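Local coordinates for protein Epf (Streptococcus pyogenes, PDB 4ES8) that is a cell-surface adhesin that binds to cells through an N-terminal domain containing a carbohydrate-binding module, at residues 129-134 with 172-177; 160-163 with 168-171; 148-153 with 162-167; 30-35 with 99-104. All coordinates share one frame; numbering follows the deposited sequence.

Interaction 1. Residues 129-134 with 172-177; sequences VDYRIG and GDKTIS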
loop_
_atom_site.group_PDB
_atom_site.type_symbol
_atom_site.label_atom_id
_atom_site.label_comp_id
_atom_site.label_asym_id
_atom_site.label_seq_id
_atom_site.Cartn_x
_atom_site.Cartn_y
_atom_site.Cartn_z
ATOM N N VAL A 129 -15.481 11.943 10.588
ATOM C CA VAL A 129 -14.781 11.198 9.554
ATOM C C VAL A 129 -13.787 10.218 10.149
ATOM O O VAL A 129 -13.138 10.502 11.168
ATOM C CB VAL A 129 -14.044 12.281 8.671
ATOM C CG1 VAL A 129 -13.089 11.666 7.643
ATOM C CG2 VAL A 129 -15.046 13.209 7.975
ATOM N N ASP A 130 -13.616 9.091 9.449
ATOM C CA ASP A 130 -12.606 8.086 9.799
ATOM C C ASP A 130 -11.895 7.662 8.517
ATOM O O ASP A 130 -12.481 7.753 7.426
ATOM C CB ASP A 130 -13.232 6.863 10.510
ATOM C CG ASP A 130 -12.228 5.914 11.179
ATOM O OD1 ASP A 130 -11.028 6.288 11.306
ATOM O OD2 ASP A 130 -12.629 4.789 11.544
ATOM N N TYR A 131 -10.648 7.224 8.651
ATOM C CA TYR A 131 -9.827 6.719 7.532
ATOM C C TYR A 131 -9.320 5.344 7.918
ATOM O O TYR A 131 -8.714 5.194 8.981
ATOM C CB TYR A 131 -8.621 7.617 7.223
ATOM C CG TYR A 131 -8.880 9.107 7.124
ATOM C CD1 TYR A 131 -9.894 9.613 6.306
ATOM C CD2 TYR A 131 -8.040 10.021 7.755
ATOM C CE1 TYR A 131 -10.080 10.989 6.153
ATOM C CE2 TYR A 131 -8.215 11.390 7.609
ATOM C CZ TYR A 131 -9.243 11.872 6.812
ATOM O OH TYR A 131 -9.428 13.227 6.689
ATOM N N ARG A 132 -9.561 4.354 7.072
ATOM C CA ARG A 132 -9.111 3.006 7.366
ATOM C C ARG A 132 -8.501 2.363 6.161
ATOM O O ARG A 132 -8.705 2.843 5.053
ATOM C CB ARG A 132 -10.308 2.142 7.822
ATOM C CG ARG A 132 -10.960 2.556 9.148
ATOM C CD ARG A 132 -10.212 2.038 10.364
ATOM N NE ARG A 132 -10.774 2.643 11.572
ATOM C CZ ARG A 132 -10.288 2.424 12.785
ATOM N NH1 ARG A 132 -9.213 1.656 12.949
ATOM N NH2 ARG A 132 -10.849 3.002 13.846
ATOM N N ILE A 133 -7.794 1.244 6.371
ATOM C CA ILE A 133 -7.334 0.401 5.267
ATOM C C ILE A 133 -8.288 -0.789 5.216
ATOM O O ILE A 133 -8.728 -1.277 6.268
ATOM C CB ILE A 133 -5.860 -0.053 5.431
ATOM C CG1 ILE A 133 -4.934 1.159 5.699
ATOM C CG2 ILE A 133 -5.385 -0.866 4.197
ATOM C CD1 ILE A 133 -4.938 2.246 4.636
ATOM N N GLY A 134 -8.606 -1.259 4.018
ATOM C CA GLY A 134 -9.464 -2.424 3.924
ATOM C C GLY A 134 -9.159 -3.266 2.703
ATOM O O GLY A 134 -8.245 -2.965 1.929
ATOM N N GLY A 172 -7.511 19.656 4.798
ATOM C CA GLY A 172 -6.170 19.827 4.262
ATOM C C GLY A 172 -5.534 18.507 3.897
ATOM O O GLY A 172 -6.208 17.475 3.828
ATOM N N ASP A 173 -4.230 18.547 3.642
ATOM C CA ASP A 173 -3.487 17.366 3.229
ATOM C C ASP A 173 -3.391 16.347 4.352
ATOM O O ASP A 173 -3.073 16.697 5.501
ATOM C CB ASP A 173 -2.072 17.766 2.784
ATOM C CG ASP A 173 -1.993 18.628 1.535
ATOM O OD1 ASP A 173 -3.046 18.828 0.875
ATOM O OD2 ASP A 173 -0.870 19.092 1.199
ATOM N N LYS A 174 -3.606 15.077 4.002
ATOM C CA LYS A 174 -3.475 13.967 4.934
ATOM C C LYS A 174 -2.425 12.982 4.451
ATOM O O LYS A 174 -2.246 12.800 3.231
ATOM C CB LYS A 174 -4.825 13.233 5.058
ATOM C CG LYS A 174 -5.991 14.117 5.530
ATOM C CD LYS A 174 -5.758 14.770 6.915
ATOM C CE LYS A 174 -6.922 15.675 7.225
ATOM N NZ LYS A 174 -6.636 16.505 8.438
ATOM N N THR A 175 -1.781 12.303 5.397
ATOM C CA THR A 175 -0.800 11.259 5.103
ATOM C C THR A 175 -1.103 10.072 5.973
ATOM O O THR A 175 -1.261 10.231 7.191
ATOM C CB THR A 175 0.639 11.755 5.345
ATOM O OG1 THR A 175 0.912 12.928 4.569
ATOM C CG2 THR A 175 1.690 10.663 5.050
ATOM N N ILE A 176 -1.189 8.868 5.357
ATOM C CA ILE A 176 -1.443 7.623 6.080
ATOM C C ILE A 176 -0.416 6.617 5.649
ATOM O O ILE A 176 -0.247 6.419 4.446
ATOM C CB ILE A 176 -2.873 7.078 5.857
ATOM C CG1 ILE A 176 -3.941 8.117 6.278
ATOM C CG2 ILE A 176 -3.069 5.721 6.590
ATOM C CD1 ILE A 176 -5.401 7.740 5.945
ATOM N N SER A 177 0.292 5.999 6.609
ATOM C CA SER A 177 1.273 4.984 6.244
ATOM C C SER A 177 0.839 3.654 6.855
ATOM O O SER A 177 0.136 3.645 7.869
ATOM C CB SER A 177 2.674 5.375 6.704
ATOM O OG SER A 177 2.753 5.574 8.105
#
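Tyr131 and Lys174 both set CG beside the backbone N and anti to the carbonyl carbon (chi1 -47° and -58°), and a further bend at chi2 of Lys174 carries its aliphatic chain past the phenol at about a right angle. The two residues meet between the sheets of a beta sandwich, probably the carbohydrate-binding module: strand 127-135 belongs to one antiparallel sheet and strand 172-180 to the other. The axes of the two short segments cross at -33° and approach to 9.3 Å, and no hydrogen bond joins them; the two strands meet through their side chains. Further along the strand Ile176, modelled in two conformers, inserts between Tyr131 and Ile133. In one conformer its CD1 comes 3.5 Å from Tyr131 CB, and its CG2 lies 4.4 Å from Ile133 CD1, while Val157 and Ile159 of strand 154-159 pack against it from the same sheet. The polar ends are satisfied beyond this pair of strands. Lys174 NZ forms a salt bridge with Glu162 and a hydrogen bond with the carbonyl of Glu170. The Tyr131 ring is held by an edge-to-face contact with Phe118 and a cation-pi contact with Arg169, and its hydroxyl is hydrogen-bonded to the Gln120 side chain. That same oxygen, Tyr131 OH, rests 3.5 Å from Lys174 CE and 3.7 Å from Lys174 CG.

Interaction 2. Residues 160-163 with 168-171; sequences EGEE and QREQ
The guanidinium of Arg169 reaches across to the carbonyl of Glu163 and takes hold of it end-on: NH1 and NH2 of Arg169 both donate to Glu163 O, each at 2.9 Å. The acceptor lies nearly in the guanidinium plane; NH2 approaches in the carbonyl plane, whereas NH1 is tilted from it. The other hydrogen of NH1 is spent on a salt bridge, with Arg169 NH1 2.9 Å from Glu162 OE1 and an N-H...O angle of 161°. Here the carboxylate is met on its anti side and clearly out of its plane, the two flat groups being 24° apart. To deliver OE1 to this point Glu162 adopts a chi1 of -30°, well off a staggered position, with the chain extended beyond CG. The remaining nitrogen, Arg169 NE, donates to the carbonyl of Val129, and NH2 has a weak, long ion pair with Asp130, so each nitrogen of the group has a partner. The second carboxylate oxygen also has partners. Glu162 OE2 pairs with Lys174 and accepts from a water 2.7 Å away, which in turn accepts from Glu170 N at 2.9 Å. These bonds draw together the two ends of the irregular loop between strands 154-159 and 172-180 at the domain surface. With cationic partners at both oxygens, Glu162 would be expected to remain ionised, and the positive charge of Arg169 would probably polarise the Glu163 carbonyl, with Glu162 offsetting it nearby.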
loop_
_atom_site.group_PDB
_atom_site.type_symbol
_atom_site.label_atom_id
_atom_site.label_comp_id
_atom_site.label_asym_id
_atom_site.label_seq_id
_atom_site.Cartn_x
_atom_site.Cartn_y
_atom_site.Cartn_z
ATOM N N GLU A 160 -0.568 10.791 10.004
ATOM C CA GLU A 160 0.284 11.824 10.598
ATOM C C GLU A 160 -0.575 12.842 11.324
ATOM O O GLU A 160 -1.528 13.389 10.746
ATOM C CB GLU A 160 1.167 12.542 9.545
ATOM C CG GLU A 160 2.184 11.616 8.901
ATOM C CD GLU A 160 3.207 11.049 9.870
ATOM O OE1 GLU A 160 3.870 11.850 10.570
ATOM O OE2 GLU A 160 3.318 9.805 9.958
ATOM N N GLY A 161 -0.237 13.078 12.601
ATOM C CA GLY A 161 -0.888 14.117 13.402
ATOM C C GLY A 161 -2.305 13.877 13.883
ATOM O O GLY A 161 -2.896 14.764 14.502
ATOM N N GLU A 162 -2.894 12.715 13.555
ATOM C CA GLU A 162 -4.295 12.416 13.916
ATOM C C GLU A 162 -4.501 10.990 14.340
ATOM O O GLU A 162 -3.634 10.128 14.145
ATOM C CB GLU A 162 -5.256 12.618 12.715
ATOM C CG GLU A 162 -4.848 13.649 11.722
ATOM C CD GLU A 162 -5.963 14.247 10.908
ATOM O OE1 GLU A 162 -6.898 13.529 10.486
ATOM O OE2 GLU A 162 -5.826 15.446 10.603
ATOM N N GLU A 163 -5.707 10.735 14.846
ATOM C CA GLU A 163 -6.132 9.408 15.284
ATOM C C GLU A 163 -7.176 8.829 14.378
ATOM O O GLU A 163 -7.991 9.569 13.823
ATOM C CB GLU A 163 -6.779 9.456 16.699
ATOM C CG GLU A 163 -5.943 10.084 17.792
ATOM C CD GLU A 163 -5.807 11.583 17.684
ATOM O OE1 GLU A 163 -6.854 12.269 17.629
ATOM O OE2 GLU A 163 -4.662 12.070 17.573
ATOM N N GLN A 168 -14.012 14.873 14.349
ATOM C CA GLN A 168 -13.917 16.076 13.543
ATOM C C GLN A 168 -12.437 16.203 13.134
ATOM O O GLN A 168 -11.553 15.852 13.935
ATOM C CB GLN A 168 -14.349 17.312 14.363
ATOM C CG GLN A 168 -15.832 17.362 14.654
ATOM C CD GLN A 168 -16.181 18.752 15.145
ATOM O OE1 GLN A 168 -15.668 19.226 16.160
ATOM N NE2 GLN A 168 -17.008 19.454 14.397
ATOM N N ARG A 169 -12.146 16.636 11.906
ATOM C CA ARG A 169 -10.769 16.760 11.454
ATOM C C ARG A 169 -10.537 18.092 10.781
ATOM O O ARG A 169 -11.471 18.652 10.189
ATOM C CB ARG A 169 -10.417 15.626 10.444
ATOM C CG ARG A 169 -10.592 14.229 11.031
ATOM C CD ARG A 169 -10.203 13.116 10.070
ATOM N NE ARG A 169 -10.582 11.851 10.704
ATOM C CZ ARG A 169 -9.808 11.168 11.546
ATOM N NH1 ARG A 169 -8.529 11.510 11.715
ATOM N NH2 ARG A 169 -10.278 10.091 12.161
ATOM N N GLU A 170 -9.296 18.557 10.797
ATOM C CA GLU A 170 -8.946 19.720 9.993
ATOM C C GLU A 170 -9.076 19.353 8.518
ATOM O O GLU A 170 -8.825 18.198 8.130
ATOM C CB GLU A 170 -7.489 20.159 10.221
ATOM C CG GLU A 170 -7.065 20.561 11.603
ATOM C CD GLU A 170 -5.624 21.037 11.522
ATOM O OE1 GLU A 170 -5.364 22.178 11.961
ATOM O OE2 GLU A 170 -4.790 20.334 10.904
ATOM N N GLN A 171 -9.402 20.324 7.696
ATOM C CA GLN A 171 -9.383 20.137 6.249
ATOM C C GLN A 171 -7.969 20.423 5.761
ATOM O O GLN A 171 -7.315 21.329 6.271
ATOM C CB GLN A 171 -10.391 21.067 5.570
ATOM C CG GLN A 171 -11.822 20.743 6.015
ATOM C CD GLN A 171 -12.914 21.645 5.478
ATOM O OE1 GLN A 171 -14.013 21.680 6.052
ATOM N NE2 GLN A 171 -12.664 22.382 4.380
HETATM O O HOH W 1 -7.414 16.897 12.222
#

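Interaction 3. Residues 148-153 with 162-167; sequences SDESKY and EEQGFK
Glu150 and Gln164 approach from opposite directions and meet at their polar ends, the glutamine coming from the loop between strands 154-159 and 172-180. Segment 162-167 of that loop opens with Glu162. Next in line, Glu163 bends at chi2 toward a residue further along, and Glu163 OE1 forms a salt bridge with Lys167 NZ at 2.9 Å. Gln164 then makes the crossing. Its CG sits beside the backbone N (chi1 -71°) and the extended chain brings the amide to the carboxylate, where Gln164 NE2 donates to Glu150 OE2 at 3.0 Å with an N-H...O angle of 151°. The carboxylate offers its syn lone pair, the donor's partner lies close to the amide plane, and the two planes are turned 45° apart. A water donates to Glu150 OE1 and to Gln164 OE1, 2.7 Å from each, completing a second bridge. The site lies at one flank of the beta sandwich, where a short helical turn, 150-153, leads into the edge strand 154-159; Val157 of that strand touches both side chains. Glu150 is further fixed by Arg132 and by the backbone N of Ile133, and Gln164 NE2 also donates to the carbonyl of Tyr131. Past it, Gly165 takes a positive phi and gives a weak hydrogen bond to Asp130. Phe166 packs on Leu191 and Ile147, and the backbone of Lys167 pairs with that of Val129.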
loop_
_atom_site.group_PDB
_atom_site.type_symbol
_atom_site.label_atom_id
_atom_site.label_comp_id
_atom_site.label_asym_id
_atom_site.label_seq_id
_atom_site.Cartn_x
_atom_site.Cartn_y
_atom_site.Cartn_z
ATOM N N SER A 148 -13.591 -3.223 11.510
ATOM C CA SER A 148 -12.691 -4.054 12.324
ATOM C C SER A 148 -11.912 -5.100 11.491
ATOM O O SER A 148 -10.993 -5.715 12.040
ATOM C CB SER A 148 -13.480 -4.744 13.434
ATOM O OG SER A 148 -14.431 -5.635 12.887
ATOM N N ASP A 149 -12.213 -5.269 10.178
ATOM C CA ASP A 149 -11.435 -6.183 9.312
ATOM C C ASP A 149 -10.053 -5.568 8.967
ATOM O O ASP A 149 -9.225 -6.248 8.366
ATOM C CB ASP A 149 -12.168 -6.497 7.986
ATOM C CG ASP A 149 -13.495 -7.253 8.055
ATOM O OD1 ASP A 149 -13.698 -8.014 9.037
ATOM O OD2 ASP A 149 -14.308 -7.122 7.096
ATOM N N GLU A 150 -9.821 -4.275 9.280
ATOM C CA GLU A 150 -8.559 -3.613 8.923
ATOM C C GLU A 150 -7.338 -4.432 9.317
ATOM O O GLU A 150 -6.392 -4.522 8.529
ATOM C CB GLU A 150 -8.492 -2.247 9.604
ATOM C CG GLU A 150 -7.235 -1.440 9.302
ATOM C CD GLU A 150 -7.274 -0.072 9.942
ATOM O OE1 GLU A 150 -7.430 -0.005 11.193
ATOM O OE2 GLU A 150 -7.141 0.931 9.195
ATOM N N SER A 151 -7.349 -5.023 10.529
ATOM C CA SER A 151 -6.177 -5.735 11.014
ATOM C C SER A 151 -5.891 -7.041 10.255
ATOM O O SER A 151 -4.857 -7.660 10.514
ATOM C CB SER A 151 -6.270 -5.989 12.510
ATOM O OG SER A 151 -7.385 -6.817 12.781
ATOM N N LYS A 152 -6.777 -7.457 9.341
ATOM C CA LYS A 152 -6.513 -8.607 8.475
ATOM C C LYS A 152 -5.669 -8.197 7.272
ATOM O O LYS A 152 -5.028 -9.062 6.653
ATOM C CB LYS A 152 -7.841 -9.187 7.918
ATOM C CG LYS A 152 -8.788 -9.782 8.946
ATOM C CD LYS A 152 -10.086 -10.168 8.234
ATOM C CE LYS A 152 -11.170 -10.629 9.178
ATOM N NZ LYS A 152 -12.422 -10.959 8.448
ATOM N N TYR A 153 -5.666 -6.883 6.916
ATOM C CA TYR A 153 -5.001 -6.409 5.690
ATOM C C TYR A 153 -3.788 -5.529 5.927
ATOM O O TYR A 153 -2.892 -5.501 5.079
ATOM C CB TYR A 153 -6.009 -5.643 4.811
ATOM C CG TYR A 153 -7.327 -6.372 4.668
ATOM C CD1 TYR A 153 -7.423 -7.548 3.923
ATOM C CD2 TYR A 153 -8.469 -5.918 5.317
ATOM C CE1 TYR A 153 -8.630 -8.233 3.805
ATOM C CE2 TYR A 153 -9.682 -6.601 5.215
ATOM C CZ TYR A 153 -9.756 -7.763 4.462
ATOM O OH TYR A 153 -10.950 -8.434 4.344
ATOM N N GLU A 162 -2.894 12.715 13.555
ATOM C CA GLU A 162 -4.295 12.416 13.916
ATOM C C GLU A 162 -4.501 10.990 14.340
ATOM O O GLU A 162 -3.634 10.128 14.145
ATOM C CB GLU A 162 -5.256 12.618 12.715
ATOM C CG GLU A 162 -4.848 13.649 11.722
ATOM C CD GLU A 162 -5.963 14.247 10.908
ATOM O OE1 GLU A 162 -6.898 13.529 10.486
ATOM O OE2 GLU A 162 -5.826 15.446 10.603
ATOM N N GLU A 163 -5.707 10.735 14.846
ATOM C CA GLU A 163 -6.132 9.408 15.284
ATOM C C GLU A 163 -7.176 8.829 14.378
ATOM O O GLU A 163 -7.991 9.569 13.823
ATOM C CB GLU A 163 -6.779 9.456 16.699
ATOM C CG GLU A 163 -5.943 10.084 17.792
ATOM C CD GLU A 163 -5.807 11.583 17.684
ATOM O OE1 GLU A 163 -6.854 12.269 17.629
ATOM O OE2 GLU A 163 -4.662 12.070 17.573
ATOM N N GLN A 164 -7.246 7.488 14.341
ATOM C CA GLN A 164 -8.342 6.813 13.648
ATOM C C GLN A 164 -9.571 6.816 14.584
ATOM O O GLN A 164 -9.486 7.195 15.753
ATOM C CB GLN A 164 -7.950 5.392 13.226
ATOM C CG GLN A 164 -6.941 5.415 12.102
ATOM C CD GLN A 164 -6.520 4.023 11.745
ATOM O OE1 GLN A 164 -5.769 3.383 12.496
ATOM N NE2 GLN A 164 -7.010 3.530 10.602
ATOM N N GLY A 165 -10.707 6.421 14.039
ATOM C CA GLY A 165 -11.987 6.517 14.718
ATOM C C GLY A 165 -12.681 7.767 14.206
ATOM O O GLY A 165 -12.020 8.690 13.706
ATOM N N PHE A 166 -14.008 7.805 14.308
ATOM C CA PHE A 166 -14.753 8.961 13.811
ATOM C C PHE A 166 -14.503 10.178 14.668
ATOM O O PHE A 166 -14.768 10.166 15.880
ATOM C CB PHE A 166 -16.259 8.679 13.753
ATOM C CG PHE A 166 -16.636 7.737 12.637
ATOM C CD1 PHE A 166 -16.842 8.212 11.347
ATOM C CD2 PHE A 166 -16.746 6.372 12.869
ATOM C CE1 PHE A 166 -17.163 7.336 10.310
ATOM C CE2 PHE A 166 -17.106 5.498 11.834
ATOM C CZ PHE A 166 -17.293 5.989 10.555
ATOM N N LYS A 167 -14.035 11.243 14.025
ATOM C CA LYS A 167 -13.695 12.498 14.694
ATOM C C LYS A 167 -13.924 13.665 13.772
ATOM O O LYS A 167 -13.951 13.509 12.551
ATOM C CB LYS A 167 -12.172 12.497 15.055
ATOM C CG LYS A 167 -11.719 11.433 16.045
ATOM C CD LYS A 167 -10.371 11.772 16.623
ATOM C CE LYS A 167 -10.145 10.990 17.903
ATOM N NZ LYS A 167 -9.398 11.790 18.924
HETATM O O HOH W 2 -5.327 0.765 12.779
#

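Interaction 4. Residues 30-35 with 99-104; sequences GTWEVS and VAFKVN
Two buried aromatic rings, Trp32 and Phe101, meet at a slant through very few atoms although their backbones stay far apart, the CA atoms of Trp32 and Phe101 being 10.6 Å from one another. They lie in the interior of the beta sandwich: Phe101 projects inward from strand 97-105, and Trp32 comes from the irregular loop that connects strands 26-27 and 41-46, both of which border that strand. The planes of the Trp32 six-membered ring and the Phe101 ring are inclined by 31°, with centroids 5.7 Å apart, an oblique pairing in van der Waals contact. Each residue places CG beside its backbone N (chi1 -57° in both), and for Trp32 this sends the indole's far end across the gap to the strand, even though the side chain does not start out in that direction. The opposing sheet packs against both rings, with Ile78 of strand 76-80 and Ile85 of strand 84-89 touching each; Ile80 adds to the tryptophan side and Ala87 to the phenylalanine side. The loop has bonds on both sides of Trp32. Thr31 forms an ST turn in which Glu33 N donates to Thr31 OG1 at 3.1 Å, and the Trp32 carbonyl accepts from Arg42. Phe101, for its part, is tied by its backbone to Leu190 in the neighbouring strand. The approach centres on one indole carbon: Trp32 CH2 lies 3.6 Å from Phe101 CE1 and 3.7 Å from Phe101 CD1.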
loop_
_atom_site.group_PDB
_atom_site.type_symbol
_atom_site.label_atom_id
_atom_site.label_comp_id
_atom_site.label_asym_id
_atom_site.label_seq_id
_atom_site.Cartn_x
_atom_site.Cartn_y
_atom_site.Cartn_z
ATOM N N GLY A 30 -12.608 7.394 -11.249
ATOM C CA GLY A 30 -13.713 8.319 -11.058
ATOM C C GLY A 30 -15.029 7.811 -11.602
ATOM O O GLY A 30 -15.745 8.533 -12.308
ATOM N N THR A 31 -15.383 6.568 -11.236
ATOM C CA THR A 31 -16.642 6.012 -11.715
ATOM C C THR A 31 -17.269 5.063 -10.704
ATOM O O THR A 31 -16.560 4.315 -9.987
ATOM C CB THR A 31 -16.439 5.276 -13.097
ATOM O OG1 THR A 31 -17.707 4.788 -13.551
ATOM C CG2 THR A 31 -15.437 4.106 -13.028
ATOM N N TRP A 32 -18.617 5.040 -10.727
ATOM C CA TRP A 32 -19.422 4.093 -9.955
ATOM C C TRP A 32 -19.716 2.784 -10.737
ATOM O O TRP A 32 -20.214 1.829 -10.135
ATOM C CB TRP A 32 -20.765 4.693 -9.511
ATOM C CG TRP A 32 -20.665 5.948 -8.713
ATOM C CD1 TRP A 32 -21.316 7.120 -8.967
ATOM C CD2 TRP A 32 -19.992 6.122 -7.456
ATOM N NE1 TRP A 32 -21.071 8.030 -7.962
ATOM C CE2 TRP A 32 -20.245 7.449 -7.027
ATOM C CE3 TRP A 32 -19.172 5.291 -6.654
ATOM C CZ2 TRP A 32 -19.735 7.960 -5.823
ATOM C CZ3 TRP A 32 -18.624 5.822 -5.488
ATOM C CH2 TRP A 32 -18.893 7.144 -5.090
ATOM N N GLU A 33 -19.491 2.783 -12.068
ATOM C CA GLU A 33 -19.761 1.614 -12.918
ATOM C C GLU A 33 -19.011 0.420 -12.326
ATOM O O GLU A 33 -17.787 0.383 -12.326
ATOM C CB GLU A 33 -19.356 1.911 -14.367
ATOM C CG GLU A 33 -19.868 0.811 -15.290
ATOM C CD GLU A 33 -19.488 0.977 -16.745
ATOM O OE1 GLU A 33 -18.627 1.829 -17.061
ATOM O OE2 GLU A 33 -20.093 0.269 -17.579
ATOM N N VAL A 34 -19.761 -0.508 -11.755
ATOM C CA VAL A 34 -19.225 -1.578 -10.916
ATOM C C VAL A 34 -18.111 -2.384 -11.623
ATOM O O VAL A 34 -17.059 -2.578 -11.023
ATOM C CB VAL A 34 -20.388 -2.462 -10.394
ATOM C CG1 VAL A 34 -19.895 -3.690 -9.653
ATOM C CG2 VAL A 34 -21.327 -1.652 -9.505
ATOM N N SER A 35 -18.331 -2.799 -12.887
ATOM C CA SER A 35 -17.402 -3.611 -13.688
ATOM C C SER A 35 -16.235 -2.817 -14.258
ATOM O O SER A 35 -15.264 -3.411 -14.750
ATOM C CB SER A 35 -18.151 -4.256 -14.854
ATOM O OG SER A 35 -18.496 -3.302 -15.850
ATOM N N VAL A 99 -21.880 6.691 5.612
ATOM C CA VAL A 99 -21.544 6.336 4.223
ATOM C C VAL A 99 -20.026 6.123 4.173
ATOM O O VAL A 99 -19.272 6.919 4.740
ATOM C CB VAL A 99 -21.995 7.424 3.212
ATOM C CG1 VAL A 99 -21.447 7.148 1.812
ATOM C CG2 VAL A 99 -23.515 7.544 3.185
ATOM N N ALA A 100 -19.572 5.075 3.479
ATOM C CA ALA A 100 -18.142 4.834 3.318
ATOM C C ALA A 100 -17.842 4.581 1.870
ATOM O O ALA A 100 -18.633 3.922 1.177
ATOM C CB ALA A 100 -17.696 3.651 4.151
ATOM N N PHE A 101 -16.678 5.049 1.430
ATOM C CA PHE A 101 -16.173 4.753 0.098
ATOM C C PHE A 101 -14.928 3.884 0.176
ATOM O O PHE A 101 -14.147 3.993 1.125
ATOM C CB PHE A 101 -15.813 6.052 -0.641
ATOM C CG PHE A 101 -16.989 6.994 -0.743
ATOM C CD1 PHE A 101 -18.124 6.642 -1.463
ATOM C CD2 PHE A 101 -16.947 8.251 -0.145
ATOM C CE1 PHE A 101 -19.216 7.507 -1.544
ATOM C CE2 PHE A 101 -18.030 9.114 -0.235
ATOM C CZ PHE A 101 -19.155 8.749 -0.952
ATOM N N LYS A 102 -14.709 3.045 -0.838
ATOM C CA LYS A 102 -13.456 2.324 -0.958
ATOM C C LYS A 102 -12.810 2.756 -2.248
ATOM O O LYS A 102 -13.403 2.593 -3.329
ATOM C CB LYS A 102 -13.650 0.788 -0.922
ATOM C CG LYS A 102 -13.787 0.257 0.495
ATOM C CD LYS A 102 -13.805 -1.283 0.503
ATOM C CE LYS A 102 -13.474 -1.819 1.862
ATOM N NZ LYS A 102 -13.287 -3.315 1.832
ATOM N N VAL A 103 -11.621 3.341 -2.147
ATOM C CA VAL A 103 -10.834 3.717 -3.330
ATOM C C VAL A 103 -9.716 2.702 -3.432
ATOM O O VAL A 103 -8.894 2.543 -2.510
ATOM C CB VAL A 103 -10.328 5.157 -3.269
ATOM C CG1 VAL A 103 -9.506 5.454 -4.521
ATOM C CG2 VAL A 103 -11.503 6.126 -3.190
ATOM N N ASN A 104 -9.762 1.915 -4.510
ATOM C CA ASN A 104 -8.857 0.793 -4.667
ATOM C C ASN A 104 -7.435 1.170 -5.060
ATOM O O ASN A 104 -7.206 2.211 -5.680
ATOM C CB ASN A 104 -9.389 -0.175 -5.721
ATOM C CG ASN A 104 -10.495 -1.069 -5.211
ATOM O OD1 ASN A 104 -10.891 -1.034 -4.036
ATOM N ND2 ASN A 104 -11.040 -1.886 -6.110
#

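From the N terminus, interaction 4 comes first, its 63 intervening residues bringing the loop at 30-35 back against strand 97-105 before any other contact opens. Interaction 1 then spans from strand 127-135 to strand 172-180, linking the two sheets of the sandwich; strand 127-135 lies in the same sheet as strand 97-105. Interactions 2 and 3 are both nested within it. They follow on from each other: interaction 2 begins on the stretch where interaction 3 ends, and they share Glu162 and Glu163. Interaction 3 ties the loop to the helical turn, interaction 2 joins its two limbs, and both touch interaction 1. Interaction 4 touches interaction 1 lightly, where Gly134 meets Lys102, but does not touch interactions 2 and 3.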